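Local structure of ADP-ribosylating toxin CARDS (Mycoplasma pneumoniae, 4TLV) at residues Pro4-Phe9 with Gln189-Asp194; Glu20-Gly25 with Met180-Tyr185; Arg77-Glu82 with Ala149-Ala154; Gln321-Lys326 with Leu335-Phe340; Leu352-Val357 with Thr439-Val444. The protein transfers ADP-ribose from NAD(+) to multiple target proteins in vitro and causes vacuolation of mammalian cells, acting as the main virulence factor of its bacterium. All blocks are in the same frame, centred on the assembly; numbering follows the deposited sequence.

Interaction 1: Pro4-Phe9 with Gln189-Asp194; sequences PNPVRF and QTQAND. With SO4 (sulfate ion), chain G.
A chi1 of 65° puts Gln191 CG between the backbone N and the carbonyl carbon and sets the extended side chain alongside Pro6, whose CB lies 3.4 Å from Gln191 CB and 3.3 Å from Gln191 OE1. Val7 turns CG1 anti to its own N (chi1 166°), bringing it 4.1 Å from Ala192 CB; Val7 CB packs on the same methyl. Between the two loop backbones runs one direct hydrogen bond, Ala192 N to Val7 O at 3.0 Å, nearly straight at 164°. A water adds a second link, accepting from Val7 N and donating to Ala192 O, so that Val7 is joined to Ala192 through both its backbone polar groups. Arg8 grips a sulfate at the edge of its guanidinium: NE reaches SO4 O3 at 2.7 Å and NH2 reaches SO4 O1 at 2.9 Å. Phe9 CE2 lies over one face of that group, offset toward its rim. Arg147 also binds the sulfate, and Glu187 forms a salt bridge with Arg8 NH2. Within the ADP-ribosyltransferase domain, the loop before strand 9-14 is thus tied to the one following strand 168-181. The paired, almost linear N-H bonds are consistent with a place where an anion can bind, here a sulfate probably from the crystallisation liquor.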
# COMPACT_ATOMS: atom_id res chain seq x y z
N PRO A 4 21.14 -2.96 2.04
CA PRO A 4 21.22 -3.05 0.57
C PRO A 4 20.00 -2.41 -0.10
O PRO A 4 20.03 -2.08 -1.29
CB PRO A 4 21.20 -4.56 0.30
CG PRO A 4 21.52 -5.21 1.61
CD PRO A 4 21.01 -4.29 2.66
N ASN A 5 18.93 -2.24 0.68
CA ASN A 5 17.63 -1.79 0.17
C ASN A 5 17.01 -0.78 1.12
O ASN A 5 15.90 -0.98 1.61
CB ASN A 5 16.69 -3.00 0.05
CG ASN A 5 16.61 -3.80 1.35
OD1 ASN A 5 17.62 -3.96 2.05
ND2 ASN A 5 15.42 -4.30 1.68
N PRO A 6 17.73 0.31 1.40
CA PRO A 6 17.26 1.24 2.41
C PRO A 6 16.13 2.10 1.85
O PRO A 6 15.90 2.11 0.64
CB PRO A 6 18.49 2.12 2.64
CG PRO A 6 19.10 2.20 1.26
CD PRO A 6 18.92 0.81 0.68
N VAL A 7 15.42 2.80 2.72
CA VAL A 7 14.57 3.88 2.26
C VAL A 7 15.42 5.14 2.30
O VAL A 7 15.77 5.65 3.36
CB VAL A 7 13.30 3.99 3.13
CG1 VAL A 7 12.60 5.28 2.87
CG2 VAL A 7 12.37 2.81 2.83
N ARG A 8 15.79 5.63 1.12
CA ARG A 8 16.76 6.71 1.03
C ARG A 8 16.07 8.07 0.96
O ARG A 8 16.47 9.03 1.62
CB ARG A 8 17.69 6.48 -0.18
CG ARG A 8 18.66 7.61 -0.46
CD ARG A 8 19.76 7.15 -1.45
NE ARG A 8 20.23 8.23 -2.31
CZ ARG A 8 20.91 9.29 -1.89
NH1 ARG A 8 21.22 9.43 -0.60
NH2 ARG A 8 21.30 10.21 -2.77
N PHE A 9 15.04 8.16 0.13
CA PHE A 9 14.27 9.40 0.03
C PHE A 9 12.81 9.19 0.37
O PHE A 9 12.22 8.13 0.08
CB PHE A 9 14.38 9.99 -1.39
CG PHE A 9 15.74 10.57 -1.70
CD1 PHE A 9 16.17 11.72 -1.07
CD2 PHE A 9 16.59 9.96 -2.63
CE1 PHE A 9 17.42 12.26 -1.33
CE2 PHE A 9 17.84 10.50 -2.90
CZ PHE A 9 18.26 11.65 -2.26
N GLN A 189 24.55 10.18 2.65
CA GLN A 189 24.41 8.73 2.49
C GLN A 189 23.85 8.05 3.74
O GLN A 189 24.47 7.15 4.32
CB GLN A 189 25.71 8.07 2.02
CG GLN A 189 26.23 8.66 0.72
CD GLN A 189 27.53 8.00 0.24
OE1 GLN A 189 28.38 7.60 1.04
NE2 GLN A 189 27.68 7.90 -1.07
N THR A 190 22.68 8.51 4.15
CA THR A 190 21.97 7.95 5.30
C THR A 190 20.81 7.08 4.82
O THR A 190 20.58 6.97 3.62
CB THR A 190 21.42 9.07 6.20
OG1 THR A 190 20.62 9.97 5.41
CG2 THR A 190 22.55 9.87 6.83
N GLN A 191 20.08 6.48 5.75
CA GLN A 191 18.87 5.75 5.40
C GLN A 191 17.85 5.90 6.53
O GLN A 191 18.23 6.19 7.66
CB GLN A 191 19.18 4.27 5.21
CG GLN A 191 19.65 3.60 6.49
CD GLN A 191 19.71 2.08 6.38
OE1 GLN A 191 20.35 1.59 5.32
NE2 GLN A 191 19.18 1.36 7.23
N ALA A 192 16.58 5.70 6.23
CA ALA A 192 15.54 5.78 7.25
C ALA A 192 15.81 4.72 8.31
O ALA A 192 16.44 3.71 8.04
CB ALA A 192 14.16 5.59 6.63
N ASN A 193 15.32 4.96 9.53
CA ASN A 193 15.46 3.96 10.58
C ASN A 193 14.71 2.67 10.21
O ASN A 193 13.54 2.72 9.82
CB ASN A 193 14.91 4.51 11.90
CG ASN A 193 15.52 3.82 13.11
OD1 ASN A 193 15.60 2.59 13.14
ND2 ASN A 193 16.00 4.60 14.07
N ASP A 194 15.36 1.51 10.31
CA ASP A 194 14.66 0.25 9.96
C ASP A 194 13.92 -0.37 11.14
O ASP A 194 13.35 -1.45 11.01
CB ASP A 194 15.58 -0.79 9.28
CG ASP A 194 16.72 -1.28 10.17
OD1 ASP A 194 16.81 -0.87 11.35
OD2 ASP A 194 17.55 -2.08 9.68
S SO4 G . 19.89 8.86 -6.08
O1 SO4 G . 20.88 9.85 -5.65
O2 SO4 G . 20.44 7.97 -7.11
O3 SO4 G . 19.51 8.06 -4.93
O4 SO4 G . 18.71 9.57 -6.64
O HOH W 1 15.98 2.16 5.56

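Interaction 2: Glu20-Gly25 with Met180-Tyr185; sequences EIFEHG and MHNPHY
Stacking dominates where Phe22 of helix 18-24 meets Asn182, just beyond strand 168-181. Asn182 CB sits 3.5 Å from the Phe22 ring centroid and 6° off the normal, a CH-pi contact over the face; the amide continues the overlap, its plane only 10° from that of the ring. Asn182 holds CG anti to its N (chi1 180°), which lays the amide back across the ring toward Phe22 CB. The carbonyl of Met180 meets the ring edge, Met180 O lying 3.5 Å from Phe22 CZ. His184 CD2 packs against Phe22 O at 3.4 Å, a van der Waals approach. The polar contacts fix the amide at both ends. Asn182 OD1 accepts from His184 N at 2.9 Å, an Asx turn, with the donor well above the carbonyl plane. Asn182 ND2 gives a weak bond to Phe22 O (3.4 Å), but its stronger partner is Val146 O on the neighbouring strand. Helix and sheet of the transferase domain are therefore joined through a buried amide whose hydrogen bonds fix its rotation and keep it flat against the aromatic face.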
# COMPACT_ATOMS: atom_id res chain seq x y z
N GLU A 20 11.62 29.17 1.40
CA GLU A 20 11.53 28.96 2.84
C GLU A 20 12.06 27.58 3.29
O GLU A 20 12.87 27.48 4.21
CB GLU A 20 10.08 29.10 3.31
CG GLU A 20 9.94 29.04 4.82
CD GLU A 20 8.49 29.08 5.28
OE1 GLU A 20 7.60 29.47 4.48
OE2 GLU A 20 8.23 28.71 6.44
N ILE A 21 11.57 26.53 2.64
CA ILE A 21 11.92 25.16 3.03
C ILE A 21 13.40 24.84 2.83
O ILE A 21 14.02 24.21 3.68
CB ILE A 21 11.07 24.13 2.24
CG1 ILE A 21 9.57 24.38 2.46
CG2 ILE A 21 11.49 22.69 2.61
CD1 ILE A 21 9.15 24.39 3.93
N PHE A 22 13.96 25.26 1.70
CA PHE A 22 15.37 25.01 1.39
C PHE A 22 16.27 25.64 2.45
O PHE A 22 17.38 25.18 2.67
CB PHE A 22 15.77 25.53 -0.00
CG PHE A 22 15.32 24.64 -1.15
CD1 PHE A 22 14.55 23.51 -0.93
CD2 PHE A 22 15.68 24.96 -2.46
CE1 PHE A 22 14.15 22.69 -2.00
CE2 PHE A 22 15.28 24.18 -3.53
CZ PHE A 22 14.51 23.03 -3.31
N GLU A 23 15.77 26.68 3.10
CA GLU A 23 16.55 27.39 4.11
C GLU A 23 16.29 26.90 5.54
O GLU A 23 17.21 26.84 6.35
CB GLU A 23 16.28 28.90 4.03
CG GLU A 23 16.76 29.64 5.27
CD GLU A 23 17.13 31.07 4.99
OE1 GLU A 23 16.41 31.73 4.21
OE2 GLU A 23 18.14 31.53 5.56
N HIS A 24 15.05 26.54 5.83
CA HIS A 24 14.65 26.23 7.20
C HIS A 24 14.23 24.79 7.49
O HIS A 24 14.02 24.45 8.65
CB HIS A 24 13.51 27.15 7.64
CG HIS A 24 13.86 28.60 7.59
ND1 HIS A 24 14.71 29.18 8.51
CD2 HIS A 24 13.50 29.58 6.73
CE1 HIS A 24 14.85 30.47 8.22
NE2 HIS A 24 14.12 30.73 7.15
N GLY A 25 14.08 23.96 6.46
CA GLY A 25 13.54 22.62 6.66
C GLY A 25 12.07 22.66 7.03
O GLY A 25 11.35 23.59 6.67
N MET A 180 13.92 21.63 -8.94
CA MET A 180 14.73 22.67 -8.33
C MET A 180 15.63 22.05 -7.25
O MET A 180 15.14 21.39 -6.33
CB MET A 180 13.82 23.73 -7.71
CG MET A 180 12.93 24.44 -8.73
SD MET A 180 11.65 25.43 -7.95
CE MET A 180 10.34 24.22 -7.79
N HIS A 181 16.94 22.25 -7.36
CA HIS A 181 17.86 21.68 -6.38
C HIS A 181 18.16 22.63 -5.22
O HIS A 181 18.39 23.82 -5.42
CB HIS A 181 19.18 21.24 -7.03
CG HIS A 181 20.17 20.67 -6.05
ND1 HIS A 181 20.03 19.41 -5.50
CD2 HIS A 181 21.29 21.20 -5.51
CE1 HIS A 181 21.03 19.18 -4.67
NE2 HIS A 181 21.82 20.25 -4.66
N ASN A 182 18.18 22.09 -4.00
CA ASN A 182 18.48 22.87 -2.82
C ASN A 182 19.99 23.03 -2.62
O ASN A 182 20.70 22.04 -2.37
CB ASN A 182 17.89 22.18 -1.59
CG ASN A 182 18.16 22.93 -0.32
OD1 ASN A 182 18.65 24.06 -0.34
ND2 ASN A 182 17.82 22.32 0.81
N PRO A 183 20.49 24.27 -2.72
CA PRO A 183 21.95 24.43 -2.58
C PRO A 183 22.44 24.09 -1.17
O PRO A 183 23.63 23.84 -0.99
CB PRO A 183 22.17 25.92 -2.89
CG PRO A 183 20.84 26.57 -2.61
CD PRO A 183 19.81 25.55 -3.00
N HIS A 184 21.55 24.11 -0.18
CA HIS A 184 21.90 23.75 1.19
C HIS A 184 21.81 22.25 1.46
O HIS A 184 22.07 21.80 2.58
CB HIS A 184 21.00 24.49 2.18
CG HIS A 184 21.05 25.98 2.05
ND1 HIS A 184 22.18 26.71 2.33
CD2 HIS A 184 20.10 26.88 1.69
CE1 HIS A 184 21.93 28.00 2.13
NE2 HIS A 184 20.68 28.12 1.75
N TYR A 185 21.42 21.46 0.46
CA TYR A 185 21.33 20.02 0.66
C TYR A 185 22.70 19.43 0.95
O TYR A 185 23.69 19.80 0.32
CB TYR A 185 20.73 19.32 -0.57
CG TYR A 185 20.77 17.80 -0.47
CD1 TYR A 185 19.91 17.13 0.40
CD2 TYR A 185 21.65 17.05 -1.24
CE1 TYR A 185 19.94 15.75 0.50
CE2 TYR A 185 21.69 15.66 -1.15
CZ TYR A 185 20.83 15.02 -0.27
OH TYR A 185 20.85 13.65 -0.15

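Interaction 3: Arg77-Glu82 with Ala149-Ala154; sequences RAYLYE and AWLVDA
Strands 77-82 and 149-154 run antiparallel, their short axes 4.5 Å apart at closest approach and 140° between directions. They are central neighbours in the five-stranded antiparallel sheet of the ADP-ribosyltransferase fold. Two hydrogen-bonded pairs, Ala78 with Val152 and Leu80 with Trp150, contribute four backbone bonds, the straightest being Val152 N to Ala78 O (2.9 Å, 180°). On the face these pairs share, Leu80 has CG anti to its N (chi1 171°), which lays Leu80 CD2 beside the indole, 3.8 Å from Trp150 CE3, while Leu80 CB meets Val152 CG1 at 3.7 Å. The indole edge meets Glu82, Trp150 CZ3 lying 3.8 Å from Glu82 CB; Arg147 and Ser148 hold the carboxylate. On the other face Tyr79 and Leu151 cross, Tyr79 CE1 touching Leu151 CD1 at 3.9 Å, and Tyr81 rests on the Ala149 methyl. Asp153, salt-bridged to Arg174, runs alongside Arg77, and a water joins the two, accepting from Arg77 NE at 3.0 Å and donating to Asp153 OD2 at 2.7 Å.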
# COMPACT_ATOMS: atom_id res chain seq x y z
N ARG A 77 -2.02 25.01 -6.26
CA ARG A 77 -0.57 24.81 -6.46
C ARG A 77 0.16 24.59 -5.14
O ARG A 77 -0.23 25.11 -4.11
CB ARG A 77 0.05 26.03 -7.14
CG ARG A 77 -0.23 26.18 -8.62
CD ARG A 77 0.62 27.31 -9.23
NE ARG A 77 0.46 27.38 -10.68
CZ ARG A 77 0.19 28.50 -11.36
NH1 ARG A 77 0.05 29.65 -10.72
NH2 ARG A 77 0.07 28.45 -12.68
N ALA A 78 1.24 23.81 -5.19
CA ALA A 78 2.03 23.49 -3.99
C ALA A 78 3.38 22.98 -4.47
O ALA A 78 3.67 23.07 -5.67
CB ALA A 78 1.32 22.41 -3.16
N TYR A 79 4.20 22.48 -3.55
CA TYR A 79 5.51 21.95 -3.93
C TYR A 79 5.70 20.55 -3.41
O TYR A 79 5.32 20.25 -2.29
CB TYR A 79 6.63 22.84 -3.41
CG TYR A 79 6.55 24.21 -4.03
CD1 TYR A 79 7.15 24.46 -5.26
CD2 TYR A 79 5.83 25.23 -3.42
CE1 TYR A 79 7.06 25.70 -5.85
CE2 TYR A 79 5.73 26.47 -4.01
CZ TYR A 79 6.35 26.70 -5.22
OH TYR A 79 6.27 27.94 -5.81
N LEU A 80 6.26 19.70 -4.26
CA LEU A 80 6.65 18.35 -3.84
C LEU A 80 8.10 18.41 -3.45
O LEU A 80 8.94 18.82 -4.25
CB LEU A 80 6.48 17.38 -4.99
CG LEU A 80 7.05 15.97 -4.79
CD1 LEU A 80 6.21 15.21 -3.76
CD2 LEU A 80 7.04 15.24 -6.11
N TYR A 81 8.40 18.02 -2.21
CA TYR A 81 9.78 18.00 -1.74
C TYR A 81 10.32 16.58 -1.62
O TYR A 81 9.65 15.69 -1.10
CB TYR A 81 9.87 18.66 -0.38
CG TYR A 81 9.59 20.13 -0.46
CD1 TYR A 81 10.57 21.01 -0.89
CD2 TYR A 81 8.34 20.64 -0.14
CE1 TYR A 81 10.32 22.36 -0.98
CE2 TYR A 81 8.08 22.00 -0.24
CZ TYR A 81 9.07 22.85 -0.65
OH TYR A 81 8.84 24.20 -0.75
N GLU A 82 11.56 16.41 -2.08
CA GLU A 82 12.28 15.15 -1.97
C GLU A 82 13.27 15.29 -0.82
O GLU A 82 14.09 16.21 -0.81
CB GLU A 82 13.03 14.89 -3.27
CG GLU A 82 13.92 13.66 -3.23
CD GLU A 82 14.68 13.48 -4.53
OE1 GLU A 82 15.56 14.30 -4.83
OE2 GLU A 82 14.38 12.52 -5.26
N ALA A 149 12.86 20.12 -5.09
CA ALA A 149 11.44 20.45 -5.09
C ALA A 149 10.92 20.55 -6.52
O ALA A 149 11.68 20.88 -7.43
CB ALA A 149 11.20 21.75 -4.37
N TRP A 150 9.63 20.24 -6.71
CA TRP A 150 8.93 20.45 -7.98
C TRP A 150 7.64 21.19 -7.70
O TRP A 150 6.96 20.91 -6.72
CB TRP A 150 8.53 19.13 -8.64
CG TRP A 150 9.63 18.24 -9.04
CD1 TRP A 150 10.15 18.10 -10.29
CD2 TRP A 150 10.36 17.35 -8.19
NE1 TRP A 150 11.17 17.17 -10.27
CE2 TRP A 150 11.31 16.70 -9.00
CE3 TRP A 150 10.28 17.04 -6.83
CZ2 TRP A 150 12.19 15.75 -8.48
CZ3 TRP A 150 11.16 16.10 -6.32
CH2 TRP A 150 12.10 15.47 -7.15
N LEU A 151 7.28 22.12 -8.58
CA LEU A 151 5.96 22.74 -8.51
C LEU A 151 4.92 21.70 -8.90
O LEU A 151 5.08 21.00 -9.90
CB LEU A 151 5.88 23.93 -9.48
CG LEU A 151 4.50 24.57 -9.62
CD1 LEU A 151 4.04 25.18 -8.30
CD2 LEU A 151 4.51 25.61 -10.73
N VAL A 152 3.86 21.55 -8.11
CA VAL A 152 2.80 20.62 -8.49
C VAL A 152 1.50 21.38 -8.55
O VAL A 152 1.32 22.38 -7.86
CB VAL A 152 2.66 19.43 -7.53
CG1 VAL A 152 3.99 18.69 -7.42
CG2 VAL A 152 2.21 19.91 -6.16
N ASP A 153 0.59 20.92 -9.39
CA ASP A 153 -0.73 21.53 -9.46
C ASP A 153 -1.82 20.47 -9.62
O ASP A 153 -1.55 19.32 -10.00
CB ASP A 153 -0.80 22.61 -10.55
CG ASP A 153 -0.55 22.06 -11.94
OD1 ASP A 153 -0.71 20.85 -12.15
OD2 ASP A 153 -0.21 22.85 -12.85
N ALA A 154 -3.04 20.86 -9.29
CA ALA A 154 -4.18 19.98 -9.48
C ALA A 154 -5.01 20.60 -10.58
O ALA A 154 -5.31 21.79 -10.52
CB ALA A 154 -4.98 19.89 -8.20
O HOH W 2 0.78 25.35 -12.82

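Interaction 4: Gln321-Lys326 with Leu335-Phe340; sequences QRICLK and LSLTAF
Two backbone hydrogen bonds join Ile323-Leu325 to Leu335-Leu337: Leu337 N to Ile323 O at 2.9 Å and Leu325 N to Leu335 O at 3.0 Å. Between them Cys324 and Ser336 form a single bridge, their CA atoms 4.2 Å apart. Their side chains meet as well: each heteroatom lies anti to its own carbonyl carbon (chi1 -52° for Cys324, -70° for Ser336), which sets Cys324 SG 3.3 Å from Ser336 OG; that hydroxyl is hydrogen-bonded to Ser355 OG. Beside the bridge, Ile323 CG2 packs on Leu337 CD2 at 4.0 Å, while Arg322 CB lies 3.8 Å from Ser336 OG. Waters lengthen the backbone link at both ends. One accepts from Ile323 N at 2.8 Å and lies close to Leu337 O; another accepts from Leu335 N and lies by Leu325 O. Further out, Asp318 forms a salt bridge with Arg322 NE, and Phe315 packs on both Leu325 and Leu337. All of this lies within the beta-trefoil domain D2, where the chain turns between two successive strands. The chemistry is consistent with a short, buried strand pair held by one bridge: Ile323 N and Leu335 N donate to bound waters, while Leu337 O also accepts from Trp364 NE1.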
# COMPACT_ATOMS: atom_id res chain seq x y z
N GLN A 321 -2.16 2.22 -6.09
CA GLN A 321 -1.75 2.29 -7.50
C GLN A 321 -2.11 1.07 -8.35
O GLN A 321 -1.59 0.92 -9.46
CB GLN A 321 -0.24 2.61 -7.64
CG GLN A 321 0.18 3.95 -7.07
CD GLN A 321 1.65 4.28 -7.34
OE1 GLN A 321 2.45 4.28 -6.29
NE2 GLN A 321 2.05 4.51 -8.49
N ARG A 322 -3.00 0.21 -7.85
CA ARG A 322 -3.32 -1.02 -8.56
C ARG A 322 -4.48 -0.79 -9.51
O ARG A 322 -5.39 -0.02 -9.21
CB ARG A 322 -3.68 -2.13 -7.58
CG ARG A 322 -2.62 -2.38 -6.50
CD ARG A 322 -3.11 -3.46 -5.51
NE ARG A 322 -4.26 -3.01 -4.74
CZ ARG A 322 -4.72 -3.63 -3.65
NH1 ARG A 322 -4.11 -4.73 -3.22
NH2 ARG A 322 -5.80 -3.19 -3.01
N ILE A 323 -4.44 -1.45 -10.65
CA ILE A 323 -5.60 -1.46 -11.53
C ILE A 323 -6.31 -2.80 -11.32
O ILE A 323 -5.78 -3.85 -11.70
CB ILE A 323 -5.18 -1.31 -13.01
CG1 ILE A 323 -4.41 0.00 -13.20
CG2 ILE A 323 -6.40 -1.37 -13.93
CD1 ILE A 323 -3.61 0.06 -14.52
N CYS A 324 -7.48 -2.77 -10.69
CA CYS A 324 -8.16 -4.00 -10.27
C CYS A 324 -9.42 -4.25 -11.07
O CYS A 324 -10.12 -3.30 -11.44
CB CYS A 324 -8.58 -3.91 -8.80
SG CYS A 324 -7.32 -3.46 -7.62
N LEU A 325 -9.73 -5.53 -11.31
CA LEU A 325 -11.03 -5.93 -11.84
C LEU A 325 -12.07 -5.67 -10.77
O LEU A 325 -11.80 -5.89 -9.59
CB LEU A 325 -11.06 -7.42 -12.15
CG LEU A 325 -10.86 -7.91 -13.57
CD1 LEU A 325 -11.07 -9.44 -13.63
CD2 LEU A 325 -11.80 -7.19 -14.54
N LYS A 326 -13.25 -5.22 -11.17
CA LYS A 326 -14.29 -4.87 -10.22
C LYS A 326 -14.70 -6.03 -9.31
O LYS A 326 -14.77 -5.85 -8.09
CB LYS A 326 -15.54 -4.33 -10.93
CG LYS A 326 -16.75 -4.12 -10.01
CD LYS A 326 -17.99 -3.74 -10.84
CE LYS A 326 -19.25 -3.72 -10.00
NZ LYS A 326 -19.14 -2.73 -8.90
N LEU A 335 -8.39 -9.39 -8.17
CA LEU A 335 -7.30 -9.52 -9.14
C LEU A 335 -6.89 -8.17 -9.72
O LEU A 335 -7.74 -7.32 -9.98
CB LEU A 335 -7.73 -10.45 -10.27
CG LEU A 335 -8.06 -11.89 -9.84
CD1 LEU A 335 -8.90 -12.59 -10.94
CD2 LEU A 335 -6.78 -12.68 -9.51
N SER A 336 -5.58 -8.00 -9.94
CA SER A 336 -4.99 -6.74 -10.41
C SER A 336 -4.07 -6.99 -11.60
O SER A 336 -3.47 -8.06 -11.70
CB SER A 336 -4.15 -6.10 -9.29
OG SER A 336 -4.97 -5.62 -8.24
N LEU A 337 -3.99 -6.01 -12.50
CA LEU A 337 -3.03 -6.02 -13.59
C LEU A 337 -1.62 -6.07 -13.02
O LEU A 337 -1.27 -5.29 -12.13
CB LEU A 337 -3.18 -4.76 -14.45
CG LEU A 337 -4.16 -4.90 -15.62
CD1 LEU A 337 -5.54 -5.32 -15.20
CD2 LEU A 337 -4.20 -3.60 -16.44
N THR A 338 -0.81 -6.97 -13.55
CA THR A 338 0.51 -7.21 -13.01
C THR A 338 1.50 -7.26 -14.17
O THR A 338 1.26 -7.95 -15.17
CB THR A 338 0.53 -8.54 -12.22
OG1 THR A 338 -0.52 -8.53 -11.24
CG2 THR A 338 1.87 -8.76 -11.54
N ALA A 339 2.59 -6.51 -14.07
CA ALA A 339 3.63 -6.49 -15.09
C ALA A 339 4.65 -7.60 -14.82
O ALA A 339 5.40 -7.53 -13.85
CB ALA A 339 4.32 -5.14 -15.12
N PHE A 340 4.64 -8.63 -15.67
CA PHE A 340 5.54 -9.78 -15.52
C PHE A 340 6.69 -9.72 -16.52
O PHE A 340 6.53 -9.28 -17.65
CB PHE A 340 4.77 -11.08 -15.75
CG PHE A 340 3.88 -11.47 -14.61
CD1 PHE A 340 4.42 -12.08 -13.48
CD2 PHE A 340 2.52 -11.25 -14.67
CE1 PHE A 340 3.60 -12.45 -12.42
CE2 PHE A 340 1.69 -11.64 -13.62
CZ PHE A 340 2.23 -12.23 -12.50
O HOH W 3 -2.50 -3.52 -10.66
O HOH W 4 -10.95 -8.56 -8.82

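Interaction 5: Leu352-Val357 with Thr439-Val444; sequences LSVSAV and TFFVDV
The Phe441 ring has Thr439 CB over one face, offset toward the rim, and the carbonyl of Ser355 at its edge, Ser355 O being 3.5 Å from Phe441 CD2. Val354 crosses the phenylalanine side chain at about a right angle, its CG1 4.1 Å from Phe441 CD2, and Phe483 adds an edge-to-face partner from D3. The backbones meet at Phe441 O, which accepts from Val357 N at 2.8 Å and 162°; Ala356 CA approaches the same oxygen at 3.2 Å in a CA-H...O contact. Val357 places CG2 between its N and carbonyl carbon (chi1 of CG1 -63°), bringing that methyl 3.7 Å from Val442 CG2. A water draws three groups together, donating to Ser355 O, accepting from Phe441 N at 2.8 Å and lying 2.8 Å from Thr439 OG1. These segments join the trefoil domain D2 to the opening strand of D3, with touching parts running 92° apart. The chemistry implies a buried interdomain contact in which both backbone polar groups of Phe441 are engaged, one directly and one through water.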
# COMPACT_ATOMS: atom_id res chain seq x y z
N LEU A 352 -3.11 -11.07 -15.00
CA LEU A 352 -3.71 -10.85 -13.69
C LEU A 352 -2.95 -11.60 -12.61
O LEU A 352 -2.36 -12.65 -12.87
CB LEU A 352 -5.18 -11.29 -13.68
CG LEU A 352 -6.17 -10.53 -14.57
CD1 LEU A 352 -7.57 -11.11 -14.37
CD2 LEU A 352 -6.15 -9.04 -14.24
N SER A 353 -2.94 -11.05 -11.40
CA SER A 353 -2.60 -11.82 -10.22
C SER A 353 -3.35 -11.30 -8.99
O SER A 353 -4.01 -10.26 -9.06
CB SER A 353 -1.08 -11.87 -9.97
OG SER A 353 -0.60 -10.61 -9.57
N VAL A 354 -3.28 -12.03 -7.89
CA VAL A 354 -4.00 -11.66 -6.67
C VAL A 354 -3.57 -10.26 -6.21
O VAL A 354 -2.38 -9.99 -6.04
CB VAL A 354 -3.76 -12.70 -5.56
CG1 VAL A 354 -4.34 -12.23 -4.21
CG2 VAL A 354 -4.40 -14.02 -5.95
N SER A 355 -4.54 -9.37 -6.02
CA SER A 355 -4.25 -7.99 -5.60
C SER A 355 -3.49 -7.97 -4.29
O SER A 355 -3.93 -8.57 -3.32
CB SER A 355 -5.55 -7.19 -5.43
OG SER A 355 -6.38 -7.28 -6.58
N ALA A 356 -2.36 -7.27 -4.24
CA ALA A 356 -1.51 -7.25 -3.06
C ALA A 356 -1.01 -5.84 -2.86
O ALA A 356 -0.53 -5.22 -3.80
CB ALA A 356 -0.31 -8.17 -3.26
N VAL A 357 -1.08 -5.35 -1.63
CA VAL A 357 -0.77 -3.94 -1.39
C VAL A 357 0.72 -3.65 -1.50
O VAL A 357 1.11 -2.49 -1.66
CB VAL A 357 -1.30 -3.44 -0.03
CG1 VAL A 357 -2.82 -3.52 -0.01
CG2 VAL A 357 -0.69 -4.24 1.12
N THR A 439 -9.73 -4.28 -1.13
CA THR A 439 -9.08 -5.38 -0.41
C THR A 439 -7.69 -4.99 0.04
O THR A 439 -7.05 -4.11 -0.54
CB THR A 439 -9.00 -6.68 -1.25
OG1 THR A 439 -8.11 -6.49 -2.37
CG2 THR A 439 -10.41 -7.12 -1.72
N PHE A 440 -7.23 -5.66 1.10
CA PHE A 440 -6.00 -5.26 1.77
C PHE A 440 -5.11 -6.46 2.07
O PHE A 440 -4.75 -6.72 3.21
CB PHE A 440 -6.38 -4.51 3.04
CG PHE A 440 -7.30 -3.35 2.80
CD1 PHE A 440 -8.68 -3.54 2.78
CD2 PHE A 440 -6.80 -2.09 2.55
CE1 PHE A 440 -9.54 -2.48 2.55
CE2 PHE A 440 -7.66 -1.02 2.31
CZ PHE A 440 -9.03 -1.22 2.30
N PHE A 441 -4.77 -7.20 1.02
CA PHE A 441 -3.93 -8.39 1.15
C PHE A 441 -2.45 -8.04 1.02
O PHE A 441 -2.07 -7.32 0.09
CB PHE A 441 -4.26 -9.41 0.06
CG PHE A 441 -5.73 -9.75 -0.06
CD1 PHE A 441 -6.56 -9.73 1.06
CD2 PHE A 441 -6.26 -10.12 -1.29
CE1 PHE A 441 -7.92 -10.05 0.94
CE2 PHE A 441 -7.61 -10.46 -1.41
CZ PHE A 441 -8.43 -10.42 -0.29
N VAL A 442 -1.63 -8.55 1.93
CA VAL A 442 -0.17 -8.42 1.83
C VAL A 442 0.42 -9.75 1.38
O VAL A 442 0.05 -10.80 1.92
CB VAL A 442 0.50 -8.06 3.19
CG1 VAL A 442 2.02 -7.89 3.00
CG2 VAL A 442 -0.11 -6.81 3.78
N ASP A 443 1.28 -9.71 0.37
CA ASP A 443 2.02 -10.91 -0.04
C ASP A 443 3.12 -11.15 0.98
O ASP A 443 4.05 -10.35 1.09
CB ASP A 443 2.60 -10.72 -1.44
CG ASP A 443 3.26 -12.00 -2.00
OD1 ASP A 443 3.54 -12.94 -1.24
OD2 ASP A 443 3.52 -12.04 -3.23
N VAL A 444 2.99 -12.21 1.78
CA VAL A 444 3.97 -12.46 2.84
C VAL A 444 4.93 -13.59 2.48
O VAL A 444 5.99 -13.74 3.09
CB VAL A 444 3.30 -12.70 4.22
CG1 VAL A 444 2.64 -11.41 4.74
CG2 VAL A 444 2.27 -13.85 4.14
O HOH W 5 -5.40 -6.75 -1.67

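Interactions 1, 2 and 3 belong to the ADP-ribosyltransferase domain, interactions 4 and 5 to the trefoil part of the toxin. Interactions 2 and 3, with centres 14 Å apart, share a sheet: Met180 N lies 2.8 Å from Ala149 O, a probable hydrogen bond, and Phe22 CZ packs 3.7 Å from Ala149 CB. Interaction 1 touches both, Phe9 reaching Tyr185 and Glu82; the Glu82 side chain is about 5 Å from a sulfate. Interactions 4 and 5, centres 9 Å apart, meet through Ser336 OG and Ser355 OG at 2.7 Å, and Arg322 NH2 bonds to Thr439 O. Nearest atoms of interactions 1 and 4 stay about 12 Å apart.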